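Cytosolic IMP-GMP specific 5'-nucleotidase (Legionella pneumophila subsp. pneumophila, PDB 4OHF) probably hydrolyses purine nucleoside 5'-monophosphates such as IMP and GMP in the cytosol, as a magnesium-dependent, allosterically regulated enzyme of the HAD clan. Local coordinates at residues B[80-88]-B[417-425]; B[128-139]-B[153-164]. All blocks are in the same frame, centred on the assembly; numbering follows the deposited sequence.

Interaction 1 (B[80-88]-B[417-425]); sequences NILKLSRYG and SYFAYQVDR. With 5GP (guanosine-5'-monophosphate), chain E.
Tyr421 CB lies over one face of the Arg86 guanidinium, offset toward its rim, while Asp424 OD2 and N7 of the bound GMP stand at the edge. This is the GMP pocket, built where a strand of the five-stranded antiparallel sheet ends in a type I turn, Ser85 to Gly88, against the start of helix 418-426. It holds none of the magnesium-binding aspartates, consistent with an allosteric rather than a catalytic site. The Tyr421 ring has C8 of the guanine over one face, also off-centre; its plane is turned 69° from the guanidinium, and its OH reaches the ribose, 3.4 Å from GMP C2'. The Tyr87 ring, with Arg86 CD over one face, brings CE2 within 3.6 Å of GMP N7. At the edge of the Tyr418 ring are the carbonyls of Ser85 and Arg86 and O2' of GMP.

Arg86 NH1 makes a weak hydrogen bond to GMP N7 (3.2 Å). O6 of the base lies 3.0 Å from the same NH1. Bends in the Arg86 chain (chi2 138°, chi3 58°) bring the guanidinium alongside Tyr421 and toward Asp424. NH2 makes a long salt bridge to Asp424 OD2, 3.7 Å, and a weak hydrogen bond to Tyr87 OH of the second subunit; NE pairs with Glu416. Asp424 has its stronger partner across the interface with that subunit, in the same Tyr87 OH, and Arg86 NH1 of the second subunit also bonds the GMP. The pocket is thus shared between subunits.

At the backbone, Ser85 and Ser417 form a single beta bridge. Ser417 caps the helix, its OG accepting from Ala420 N as well as meeting Val409 O. Tyr418 N bonds Leu84 O at 2.7 Å.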
loop_
_atom_site.group_PDB
_atom_site.type_symbol
_atom_site.label_atom_id
_atom_site.label_comp_id
_atom_site.label_asym_id
_atom_site.label_seq_id
_atom_site.Cartn_x
_atom_site.Cartn_y
_atom_site.Cartn_z
ATOM N N ASN B 80 -3.858 8.110 -23.702
ATOM C CA ASN B 80 -5.290 8.111 -24.007
ATOM C C ASN B 80 -6.112 8.949 -23.023
ATOM O O ASN B 80 -5.670 9.240 -21.910
ATOM C CB ASN B 80 -5.839 6.676 -24.012
ATOM C CG ASN B 80 -5.170 5.794 -25.051
ATOM O OD1 ASN B 80 -4.956 6.205 -26.196
ATOM N ND2 ASN B 80 -4.852 4.564 -24.660
ATOM N N ILE B 81 -7.314 9.326 -23.444
ATOM C CA ILE B 81 -8.203 10.107 -22.606
ATOM C C ILE B 81 -9.512 9.344 -22.512
ATOM O O ILE B 81 -10.085 8.965 -23.527
ATOM C CB ILE B 81 -8.440 11.501 -23.196
ATOM C CG1 ILE B 81 -7.100 12.241 -23.328
ATOM C CG2 ILE B 81 -9.397 12.289 -22.298
ATOM C CD1 ILE B 81 -7.229 13.657 -23.905
ATOM N N LEU B 82 -9.988 9.136 -21.286
ATOM C CA LEU B 82 -11.201 8.358 -21.059
ATOM C C LEU B 82 -12.401 9.029 -20.394
ATOM O O LEU B 82 -12.254 9.917 -19.557
ATOM C CB LEU B 82 -10.830 7.129 -20.229
ATOM C CG LEU B 82 -9.494 6.451 -20.570
ATOM C CD1 LEU B 82 -9.261 5.314 -19.606
ATOM C CD2 LEU B 82 -9.499 5.926 -22.008
ATOM N N LYS B 83 -13.585 8.563 -20.777
ATOM C CA LYS B 83 -14.874 9.007 -20.236
ATOM C C LYS B 83 -15.324 7.775 -19.425
ATOM O O LYS B 83 -15.692 6.748 -20.003
ATOM C CB LYS B 83 -15.878 9.243 -21.371
ATOM C CG LYS B 83 -16.860 10.419 -21.206
ATOM C CD LYS B 83 -17.761 10.328 -19.992
ATOM C CE LYS B 83 -18.759 11.475 -19.955
ATOM N NZ LYS B 83 -19.716 11.439 -21.093
ATOM N N LEU B 84 -15.296 7.869 -18.104
ATOM C CA LEU B 84 -15.674 6.736 -17.264
ATOM C C LEU B 84 -17.047 6.831 -16.613
ATOM O O LEU B 84 -17.597 7.912 -16.445
ATOM C CB LEU B 84 -14.625 6.542 -16.170
ATOM C CG LEU B 84 -13.356 5.736 -16.450
ATOM C CD1 LEU B 84 -12.905 5.867 -17.889
ATOM C CD2 LEU B 84 -12.289 6.215 -15.498
ATOM N N SER B 85 -17.594 5.680 -16.243
ATOM C CA SER B 85 -18.889 5.608 -15.577
ATOM C C SER B 85 -18.539 5.694 -14.116
ATOM O O SER B 85 -17.362 5.637 -13.768
ATOM C CB SER B 85 -19.555 4.265 -15.833
ATOM O OG SER B 85 -18.876 3.239 -15.117
ATOM N N ARG B 86 -19.542 5.804 -13.254
ATOM C CA ARG B 86 -19.262 5.914 -11.825
ATOM C C ARG B 86 -18.457 4.744 -11.268
ATOM O O ARG B 86 -17.780 4.892 -10.264
ATOM C CB ARG B 86 -20.552 6.079 -11.013
ATOM C CG ARG B 86 -21.454 4.865 -10.958
ATOM C CD ARG B 86 -22.013 4.682 -9.536
ATOM N NE ARG B 86 -22.759 5.845 -9.045
ATOM C CZ ARG B 86 -22.448 6.526 -7.938
ATOM N NH1 ARG B 86 -21.399 6.160 -7.205
ATOM N NH2 ARG B 86 -23.174 7.578 -7.564
ATOM N N TYR B 87 -18.520 3.584 -11.912
ATOM C CA TYR B 87 -17.764 2.436 -11.426
ATOM C C TYR B 87 -16.500 2.208 -12.228
ATOM O O TYR B 87 -15.874 1.158 -12.130
ATOM C CB TYR B 87 -18.637 1.173 -11.439
ATOM C CG TYR B 87 -19.767 1.245 -10.438
ATOM C CD1 TYR B 87 -21.075 0.919 -10.801
ATOM C CD2 TYR B 87 -19.533 1.693 -9.138
ATOM C CE1 TYR B 87 -22.116 1.048 -9.903
ATOM C CE2 TYR B 87 -20.566 1.827 -8.233
ATOM C CZ TYR B 87 -21.858 1.507 -8.624
ATOM O OH TYR B 87 -22.887 1.691 -7.737
ATOM N N GLY B 88 -16.122 3.197 -13.024
ATOM C CA GLY B 88 -14.914 3.075 -13.815
ATOM C C GLY B 88 -15.070 2.352 -15.138
ATOM O O GLY B 88 -14.079 1.901 -15.693
ATOM N N SER B 417 -21.653 9.457 -14.834
ATOM C CA SER B 417 -20.265 9.527 -15.221
ATOM C C SER B 417 -19.461 9.439 -13.932
ATOM O O SER B 417 -19.986 9.667 -12.834
ATOM C CB SER B 417 -19.977 10.848 -15.941
ATOM O OG SER B 417 -20.208 11.950 -15.090
ATOM N N TYR B 418 -18.197 9.071 -14.065
ATOM C CA TYR B 418 -17.326 8.966 -12.916
ATOM C C TYR B 418 -17.303 10.330 -12.215
ATOM O O TYR B 418 -17.242 10.400 -10.986
ATOM C CB TYR B 418 -15.916 8.544 -13.377
ATOM C CG TYR B 418 -14.877 8.531 -12.274
ATOM C CD1 TYR B 418 -14.982 7.647 -11.198
ATOM C CD2 TYR B 418 -13.846 9.461 -12.264
ATOM C CE1 TYR B 418 -14.094 7.701 -10.139
ATOM C CE2 TYR B 418 -12.956 9.531 -11.212
ATOM C CZ TYR B 418 -13.082 8.651 -10.149
ATOM O OH TYR B 418 -12.205 8.743 -9.093
ATOM N N PHE B 419 -17.358 11.413 -12.991
ATOM C CA PHE B 419 -17.359 12.737 -12.389
ATOM C C PHE B 419 -18.647 12.946 -11.580
ATOM O O PHE B 419 -18.642 13.627 -10.541
ATOM C CB PHE B 419 -17.211 13.832 -13.445
ATOM C CG PHE B 419 -17.357 15.229 -12.887
ATOM C CD1 PHE B 419 -18.543 15.941 -13.048
ATOM C CD2 PHE B 419 -16.325 15.813 -12.156
ATOM C CE1 PHE B 419 -18.701 17.213 -12.482
ATOM C CE2 PHE B 419 -16.467 17.077 -11.583
ATOM C CZ PHE B 419 -17.658 17.783 -11.746
ATOM N N ALA B 420 -19.746 12.367 -12.053
ATOM C CA ALA B 420 -21.014 12.478 -11.343
ATOM C C ALA B 420 -20.863 11.846 -9.959
ATOM O O ALA B 420 -21.310 12.406 -8.962
ATOM C CB ALA B 420 -22.117 11.780 -12.119
ATOM N N TYR B 421 -20.226 10.682 -9.908
ATOM C CA TYR B 421 -20.000 9.989 -8.646
ATOM C C TYR B 421 -19.202 10.876 -7.689
ATOM O O TYR B 421 -19.549 11.007 -6.516
ATOM C CB TYR B 421 -19.261 8.651 -8.876
ATOM C CG TYR B 421 -18.234 8.334 -7.797
ATOM C CD1 TYR B 421 -16.870 8.563 -8.008
ATOM C CD2 TYR B 421 -18.638 7.905 -6.525
ATOM C CE1 TYR B 421 -15.932 8.387 -6.976
ATOM C CE2 TYR B 421 -17.710 7.724 -5.487
ATOM C CZ TYR B 421 -16.366 7.968 -5.716
ATOM O OH TYR B 421 -15.475 7.809 -4.676
ATOM N N GLN B 422 -18.127 11.474 -8.194
ATOM C CA GLN B 422 -17.286 12.344 -7.379
ATOM C C GLN B 422 -18.108 13.465 -6.772
ATOM O O GLN B 422 -18.025 13.735 -5.568
ATOM C CB GLN B 422 -16.164 12.944 -8.215
ATOM C CG GLN B 422 -15.008 12.016 -8.500
ATOM C CD GLN B 422 -13.871 12.754 -9.194
ATOM O OE1 GLN B 422 -13.912 12.991 -10.409
ATOM N NE2 GLN B 422 -12.861 13.152 -8.420
ATOM N N VAL B 423 -18.891 14.135 -7.613
ATOM C CA VAL B 423 -19.741 15.218 -7.131
ATOM C C VAL B 423 -20.670 14.689 -6.035
ATOM O O VAL B 423 -20.807 15.289 -4.972
ATOM C CB VAL B 423 -20.584 15.819 -8.277
ATOM C CG1 VAL B 423 -21.719 16.656 -7.719
ATOM C CG2 VAL B 423 -19.701 16.682 -9.148
ATOM N N ASP B 424 -21.295 13.549 -6.300
ATOM C CA ASP B 424 -22.197 12.959 -5.338
ATOM C C ASP B 424 -21.512 12.591 -4.020
ATOM O O ASP B 424 -22.101 12.755 -2.956
ATOM C CB ASP B 424 -22.856 11.713 -5.938
ATOM C CG ASP B 424 -23.955 11.150 -5.050
ATOM O OD1 ASP B 424 -24.840 11.931 -4.640
ATOM O OD2 ASP B 424 -23.942 9.932 -4.760
ATOM N N ARG B 425 -20.275 12.100 -4.079
ATOM C CA ARG B 425 -19.580 11.681 -2.863
ATOM C C ARG B 425 -18.975 12.832 -2.063
ATOM O O ARG B 425 -18.872 12.766 -0.837
ATOM C CB ARG B 425 -18.482 10.672 -3.198
ATOM C CG ARG B 425 -17.869 9.994 -1.977
ATOM C CD ARG B 425 -16.520 9.377 -2.303
ATOM N NE ARG B 425 -16.259 8.130 -1.575
ATOM C CZ ARG B 425 -16.321 7.999 -0.253
ATOM N NH1 ARG B 425 -16.644 9.044 0.521
ATOM N NH2 ARG B 425 -16.040 6.824 0.295
HETATM P P 5GP E . -13.788 0.356 -1.841
HETATM O O1P 5GP E . -13.100 0.686 -0.558
HETATM O O2P 5GP E . -15.260 0.695 -1.794
HETATM O O3P 5GP E . -13.610 -1.106 -2.239
HETATM O "O5'" 5GP E . -13.092 1.174 -3.039
HETATM C "C5'" 5GP E . -13.043 2.603 -3.038
HETATM C "C4'" 5GP E . -13.591 3.175 -4.343
HETATM O "O4'" 5GP E . -14.919 2.790 -4.717
HETATM C "C3'" 5GP E . -13.621 4.714 -4.455
HETATM O "O3'" 5GP E . -12.307 5.350 -4.351
HETATM C "C2'" 5GP E . -14.290 4.867 -5.805
HETATM O "O2'" 5GP E . -13.263 4.962 -6.862
HETATM C "C1'" 5GP E . -15.204 3.609 -5.902
HETATM N N9 5GP E . -16.695 3.946 -5.947
HETATM C C8 5GP E . -17.447 4.282 -7.013
HETATM N N7 5GP E . -18.742 4.508 -6.655
HETATM C C5 5GP E . -18.802 4.302 -5.311
HETATM C C6 5GP E . -19.829 4.363 -4.332
HETATM O O6 5GP E . -20.995 4.674 -4.675
HETATM N N1 5GP E . -19.528 4.080 -3.008
HETATM C C2 5GP E . -18.276 3.743 -2.616
HETATM N N2 5GP E . -18.013 3.470 -1.315
HETATM N N3 5GP E . -17.249 3.675 -3.548
HETATM C C4 5GP E . -17.506 3.946 -4.876
#

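Interaction 2 (B[128-139]-B[153-164]); sequences FSIAFCILYGQL and YQAIAQDVQYCV
Helices 129-139 and 153-164 run roughly antiparallel, their axes 10.4 Å apart at closest and 143° between directions, which sets Phe132 opposite Val160 and Tyr136 opposite Ala157. Phe132 is the knob of a knobs-into-holes fit, seated among Ala157, Val160, Gln161 and Val164. With CG anti to the backbone nitrogen (chi1 -163°), its ring leans into the neighbouring helix, and Val160 CG1 sits over the ring centre, 3.8 Å from the centroid, as a CH-pi contact. Two oxygens meet the rim of that ring near its plane: Gln161 OE1, 3.3 Å from CE2, and Ala157 O, 3.5 Å from CZ. The other end of the Gln161 amide, NE2, is bonded to Asp165.

One turn along, Tyr136 CE1 touches Ala157 CB at 3.5 Å, oblique to the ring, while OH gives a weak hydrogen bond to Tyr153 O at the ring edge; that oxygen also accepts from Ala157 N. Leu139 CD1 meets Val160 CG2 tip to tip at 3.4 Å and rests on Ile156 CG2.

The pair belongs to the segment inserted between core strands 19-22 and 204-208, the place of the cap in HAD enzymes. Helix 33-51 packs on it through Val40 and Val44, and Ile74 touches both Phe132 and Tyr136. Phe128 brings this layer to about 10 Å from the bound magnesium ion. The contact is mainly apolar, with a weak hydrogen bond and two oxygens at a ring edge, so the helices are held mostly by packing, and the slightly positive ring hydrogens of Phe132 are probably favoured by the carbonyl oxygens at its rim.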
loop_
_atom_site.group_PDB
_atom_site.type_symbol
_atom_site.label_atom_id
_atom_site.label_comp_id
_atom_site.label_asym_id
_atom_site.label_seq_id
_atom_site.Cartn_x
_atom_site.Cartn_y
_atom_site.Cartn_z
ATOM N N PHE B 128 -7.901 23.505 -14.424
ATOM C CA PHE B 128 -7.126 23.434 -15.663
ATOM C C PHE B 128 -7.169 22.056 -16.303
ATOM O O PHE B 128 -6.355 21.752 -17.166
ATOM C CB PHE B 128 -5.668 23.863 -15.417
ATOM C CG PHE B 128 -5.069 23.303 -14.159
ATOM C CD1 PHE B 128 -4.643 21.974 -14.102
ATOM C CD2 PHE B 128 -4.961 24.091 -13.010
ATOM C CE1 PHE B 128 -4.113 21.427 -12.908
ATOM C CE2 PHE B 128 -4.432 23.561 -11.804
ATOM C CZ PHE B 128 -4.008 22.228 -11.757
ATOM N N SER B 129 -8.134 21.237 -15.889
ATOM C CA SER B 129 -8.293 19.891 -16.420
ATOM C C SER B 129 -8.620 19.866 -17.902
ATOM O O SER B 129 -8.056 19.087 -18.660
ATOM C CB SER B 129 -9.397 19.147 -15.667
ATOM O OG SER B 129 -8.898 18.600 -14.459
ATOM N N ILE B 130 -9.547 20.715 -18.308
ATOM C CA ILE B 130 -9.954 20.778 -19.689
ATOM C C ILE B 130 -8.796 21.203 -20.574
ATOM O O ILE B 130 -8.588 20.629 -21.637
ATOM C CB ILE B 130 -11.164 21.715 -19.833
ATOM C CG1 ILE B 130 -12.419 20.962 -19.381
ATOM C CG2 ILE B 130 -11.289 22.216 -21.260
ATOM C CD1 ILE B 130 -13.668 21.809 -19.235
ATOM N N ALA B 131 -8.029 22.193 -20.141
ATOM C CA ALA B 131 -6.883 22.630 -20.928
ATOM C C ALA B 131 -5.881 21.472 -20.986
ATOM O O ALA B 131 -5.312 21.170 -22.044
ATOM C CB ALA B 131 -6.239 23.849 -20.292
ATOM N N PHE B 132 -5.682 20.817 -19.847
ATOM C CA PHE B 132 -4.757 19.699 -19.771
ATOM C C PHE B 132 -5.096 18.654 -20.828
ATOM O O PHE B 132 -4.218 18.217 -21.576
ATOM C CB PHE B 132 -4.809 19.057 -18.382
ATOM C CG PHE B 132 -3.626 18.169 -18.069
ATOM C CD1 PHE B 132 -3.264 17.132 -18.920
ATOM C CD2 PHE B 132 -2.884 18.364 -16.908
ATOM C CE1 PHE B 132 -2.179 16.298 -18.624
ATOM C CE2 PHE B 132 -1.794 17.536 -16.601
ATOM C CZ PHE B 132 -1.445 16.501 -17.465
ATOM N N CYS B 133 -6.367 18.261 -20.886
ATOM C CA CYS B 133 -6.825 17.253 -21.841
ATOM C C CYS B 133 -6.599 17.653 -23.286
ATOM O O CYS B 133 -6.065 16.875 -24.068
ATOM C CB CYS B 133 -8.305 16.943 -21.630
ATOM S SG CYS B 133 -8.647 15.919 -20.187
ATOM N N ILE B 134 -7.008 18.862 -23.645
ATOM C CA ILE B 134 -6.826 19.328 -25.011
ATOM C C ILE B 134 -5.343 19.315 -25.385
ATOM O O ILE B 134 -4.953 18.739 -26.407
ATOM C CB ILE B 134 -7.365 20.745 -25.194
ATOM C CG1 ILE B 134 -8.881 20.751 -24.975
ATOM C CG2 ILE B 134 -7.002 21.249 -26.580
ATOM C CD1 ILE B 134 -9.495 22.130 -24.992
ATOM N N LEU B 135 -4.516 19.940 -24.550
ATOM C CA LEU B 135 -3.090 19.975 -24.815
ATOM C C LEU B 135 -2.505 18.564 -24.912
ATOM O O LEU B 135 -1.865 18.227 -25.904
ATOM C CB LEU B 135 -2.361 20.753 -23.727
ATOM C CG LEU B 135 -0.849 20.886 -23.956
ATOM C CD1 LEU B 135 -0.626 21.509 -25.306
ATOM C CD2 LEU B 135 -0.198 21.729 -22.872
ATOM N N TYR B 136 -2.726 17.739 -23.888
ATOM C CA TYR B 136 -2.197 16.382 -23.885
ATOM C C TYR B 136 -2.620 15.637 -25.138
ATOM O O TYR B 136 -1.831 14.920 -25.745
ATOM C CB TYR B 136 -2.681 15.613 -22.665
ATOM C CG TYR B 136 -2.035 14.254 -22.523
ATOM C CD1 TYR B 136 -0.687 14.133 -22.196
ATOM C CD2 TYR B 136 -2.770 13.089 -22.713
ATOM C CE1 TYR B 136 -0.085 12.885 -22.054
ATOM C CE2 TYR B 136 -2.181 11.831 -22.578
ATOM C CZ TYR B 136 -0.839 11.736 -22.249
ATOM O OH TYR B 136 -0.257 10.496 -22.131
ATOM N N GLY B 137 -3.873 15.811 -25.526
ATOM C CA GLY B 137 -4.346 15.140 -26.715
ATOM C C GLY B 137 -3.505 15.502 -27.921
ATOM O O GLY B 137 -3.025 14.628 -28.637
ATOM N N GLN B 138 -3.321 16.800 -28.149
ATOM C CA GLN B 138 -2.534 17.274 -29.282
ATOM C C GLN B 138 -1.083 16.829 -29.189
ATOM O O GLN B 138 -0.482 16.458 -30.192
ATOM C CB GLN B 138 -2.618 18.793 -29.360
ATOM C CG GLN B 138 -4.028 19.292 -29.630
ATOM C CD GLN B 138 -4.182 20.772 -29.343
ATOM O OE1 GLN B 138 -3.670 21.269 -28.334
ATOM N NE2 GLN B 138 -4.897 21.482 -30.214
ATOM N N LEU B 139 -0.529 16.858 -27.983
ATOM C CA LEU B 139 0.849 16.460 -27.787
ATOM C C LEU B 139 1.086 15.028 -28.255
ATOM O O LEU B 139 2.040 14.768 -28.990
ATOM C CB LEU B 139 1.249 16.616 -26.320
ATOM C CG LEU B 139 1.269 18.060 -25.811
ATOM C CD1 LEU B 139 1.802 18.098 -24.386
ATOM C CD2 LEU B 139 2.142 18.913 -26.721
ATOM N N TYR B 153 4.582 8.873 -23.746
ATOM C CA TYR B 153 3.261 9.322 -23.328
ATOM C C TYR B 153 3.280 9.692 -21.847
ATOM O O TYR B 153 2.824 10.768 -21.452
ATOM C CB TYR B 153 2.236 8.220 -23.571
ATOM C CG TYR B 153 2.061 7.840 -25.026
ATOM C CD1 TYR B 153 1.962 8.818 -26.011
ATOM C CD2 TYR B 153 1.919 6.509 -25.408
ATOM C CE1 TYR B 153 1.720 8.484 -27.337
ATOM C CE2 TYR B 153 1.674 6.165 -26.733
ATOM C CZ TYR B 153 1.576 7.158 -27.690
ATOM O OH TYR B 153 1.326 6.834 -29.000
ATOM N N GLN B 154 3.817 8.782 -21.041
ATOM C CA GLN B 154 3.929 8.967 -19.601
ATOM C C GLN B 154 4.721 10.227 -19.258
ATOM O O GLN B 154 4.320 11.023 -18.403
ATOM C CB GLN B 154 4.631 7.756 -19.000
ATOM C CG GLN B 154 5.081 7.941 -17.561
ATOM C CD GLN B 154 3.989 7.638 -16.556
ATOM O OE1 GLN B 154 4.124 7.945 -15.370
ATOM N NE2 GLN B 154 2.902 7.020 -17.023
ATOM N N ALA B 155 5.858 10.393 -19.927
ATOM C CA ALA B 155 6.734 11.540 -19.712
ATOM C C ALA B 155 6.055 12.868 -20.066
ATOM O O ALA B 155 6.173 13.857 -19.337
ATOM C CB ALA B 155 8.009 11.365 -20.530
ATOM N N ILE B 156 5.354 12.885 -21.195
ATOM C CA ILE B 156 4.645 14.077 -21.638
ATOM C C ILE B 156 3.626 14.510 -20.584
ATOM O O ILE B 156 3.619 15.662 -20.161
ATOM C CB ILE B 156 3.938 13.813 -22.976
ATOM C CG1 ILE B 156 4.968 13.309 -23.993
ATOM C CG2 ILE B 156 3.256 15.084 -23.479
ATOM C CD1 ILE B 156 4.405 13.027 -25.377
ATOM N N ALA B 157 2.778 13.584 -20.150
ATOM C CA ALA B 157 1.775 13.892 -19.137
ATOM C C ALA B 157 2.394 14.509 -17.892
ATOM O O ALA B 157 1.847 15.455 -17.330
ATOM C CB ALA B 157 1.007 12.642 -18.761
ATOM N N GLN B 158 3.534 13.978 -17.456
ATOM C CA GLN B 158 4.202 14.507 -16.265
ATOM C C GLN B 158 4.829 15.876 -16.520
ATOM O O GLN B 158 4.804 16.755 -15.648
ATOM C CB GLN B 158 5.253 13.519 -15.767
ATOM C CG GLN B 158 4.639 12.193 -15.320
ATOM C CD GLN B 158 5.665 11.219 -14.773
ATOM O OE1 GLN B 158 6.670 10.927 -15.427
ATOM N NE2 GLN B 158 5.415 10.705 -13.570
ATOM N N ASP B 159 5.380 16.066 -17.714
ATOM C CA ASP B 159 5.969 17.356 -18.047
ATOM C C ASP B 159 4.878 18.413 -17.997
ATOM O O ASP B 159 5.027 19.449 -17.337
ATOM C CB ASP B 159 6.591 17.346 -19.446
ATOM C CG ASP B 159 7.901 16.566 -19.509
ATOM O OD1 ASP B 159 8.537 16.345 -18.446
ATOM O OD2 ASP B 159 8.293 16.189 -20.637
ATOM N N VAL B 160 3.781 18.135 -18.699
ATOM C CA VAL B 160 2.649 19.042 -18.746
ATOM C C VAL B 160 2.173 19.377 -17.338
ATOM O O VAL B 160 1.925 20.545 -17.038
ATOM C CB VAL B 160 1.482 18.438 -19.554
ATOM C CG1 VAL B 160 0.269 19.325 -19.446
ATOM C CG2 VAL B 160 1.878 18.282 -21.006
ATOM N N GLN B 161 2.062 18.372 -16.468
ATOM C CA GLN B 161 1.608 18.617 -15.095
ATOM C C GLN B 161 2.589 19.535 -14.391
ATOM O O GLN B 161 2.197 20.394 -13.603
ATOM C CB GLN B 161 1.482 17.309 -14.308
ATOM C CG GLN B 161 1.021 17.493 -12.858
ATOM C CD GLN B 161 -0.356 18.139 -12.746
ATOM O OE1 GLN B 161 -1.327 17.670 -13.346
ATOM N NE2 GLN B 161 -0.445 19.216 -11.970
ATOM N N TYR B 162 3.870 19.349 -14.685
ATOM C CA TYR B 162 4.908 20.169 -14.091
ATOM C C TYR B 162 4.709 21.628 -14.483
ATOM O O TYR B 162 4.777 22.520 -13.634
ATOM C CB TYR B 162 6.289 19.679 -14.543
ATOM C CG TYR B 162 7.449 20.520 -14.043
ATOM C CD1 TYR B 162 7.927 21.603 -14.786
ATOM C CD2 TYR B 162 8.065 20.239 -12.824
ATOM C CE1 TYR B 162 8.993 22.385 -14.324
ATOM C CE2 TYR B 162 9.126 21.014 -12.355
ATOM C CZ TYR B 162 9.584 22.084 -13.108
ATOM O OH TYR B 162 10.627 22.854 -12.638
ATOM N N CYS B 163 4.462 21.873 -15.764
ATOM C CA CYS B 163 4.247 23.230 -16.235
ATOM C C CYS B 163 3.041 23.877 -15.577
ATOM O O CYS B 163 3.100 25.048 -15.182
ATOM C CB CYS B 163 4.048 23.245 -17.739
ATOM S SG CYS B 163 5.503 22.776 -18.648
ATOM N N VAL B 164 1.952 23.116 -15.464
ATOM C CA VAL B 164 0.729 23.619 -14.847
ATOM C C VAL B 164 1.009 24.072 -13.414
ATOM O O VAL B 164 0.576 25.150 -12.998
ATOM C CB VAL B 164 -0.401 22.546 -14.814
ATOM C CG1 VAL B 164 -1.666 23.161 -14.251
ATOM C CG2 VAL B 164 -0.670 22.005 -16.202
#

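How the interactions relate
Both contacts are largely buried, but they do different work. Interaction 2 is internal packing between two helices of the inserted cap-like region, untouched by any other chain. Interaction 1 joins the end of a strand in that region's sheet to helix 418-426, which leads into core strand 429-431, and it opens onto a second subunit and a ligand. Its chemistry is accordingly polar, with charges, a helix cap and a nucleotide, against the apolar interlock of interaction 2. Their centres are 19 Å apart, yet they meet directly: Ile81 CD1 lies 3.4 Å from Cys133 O, so strand 80-84 rests on helix 129-143 while its other end reaches the GMP pocket.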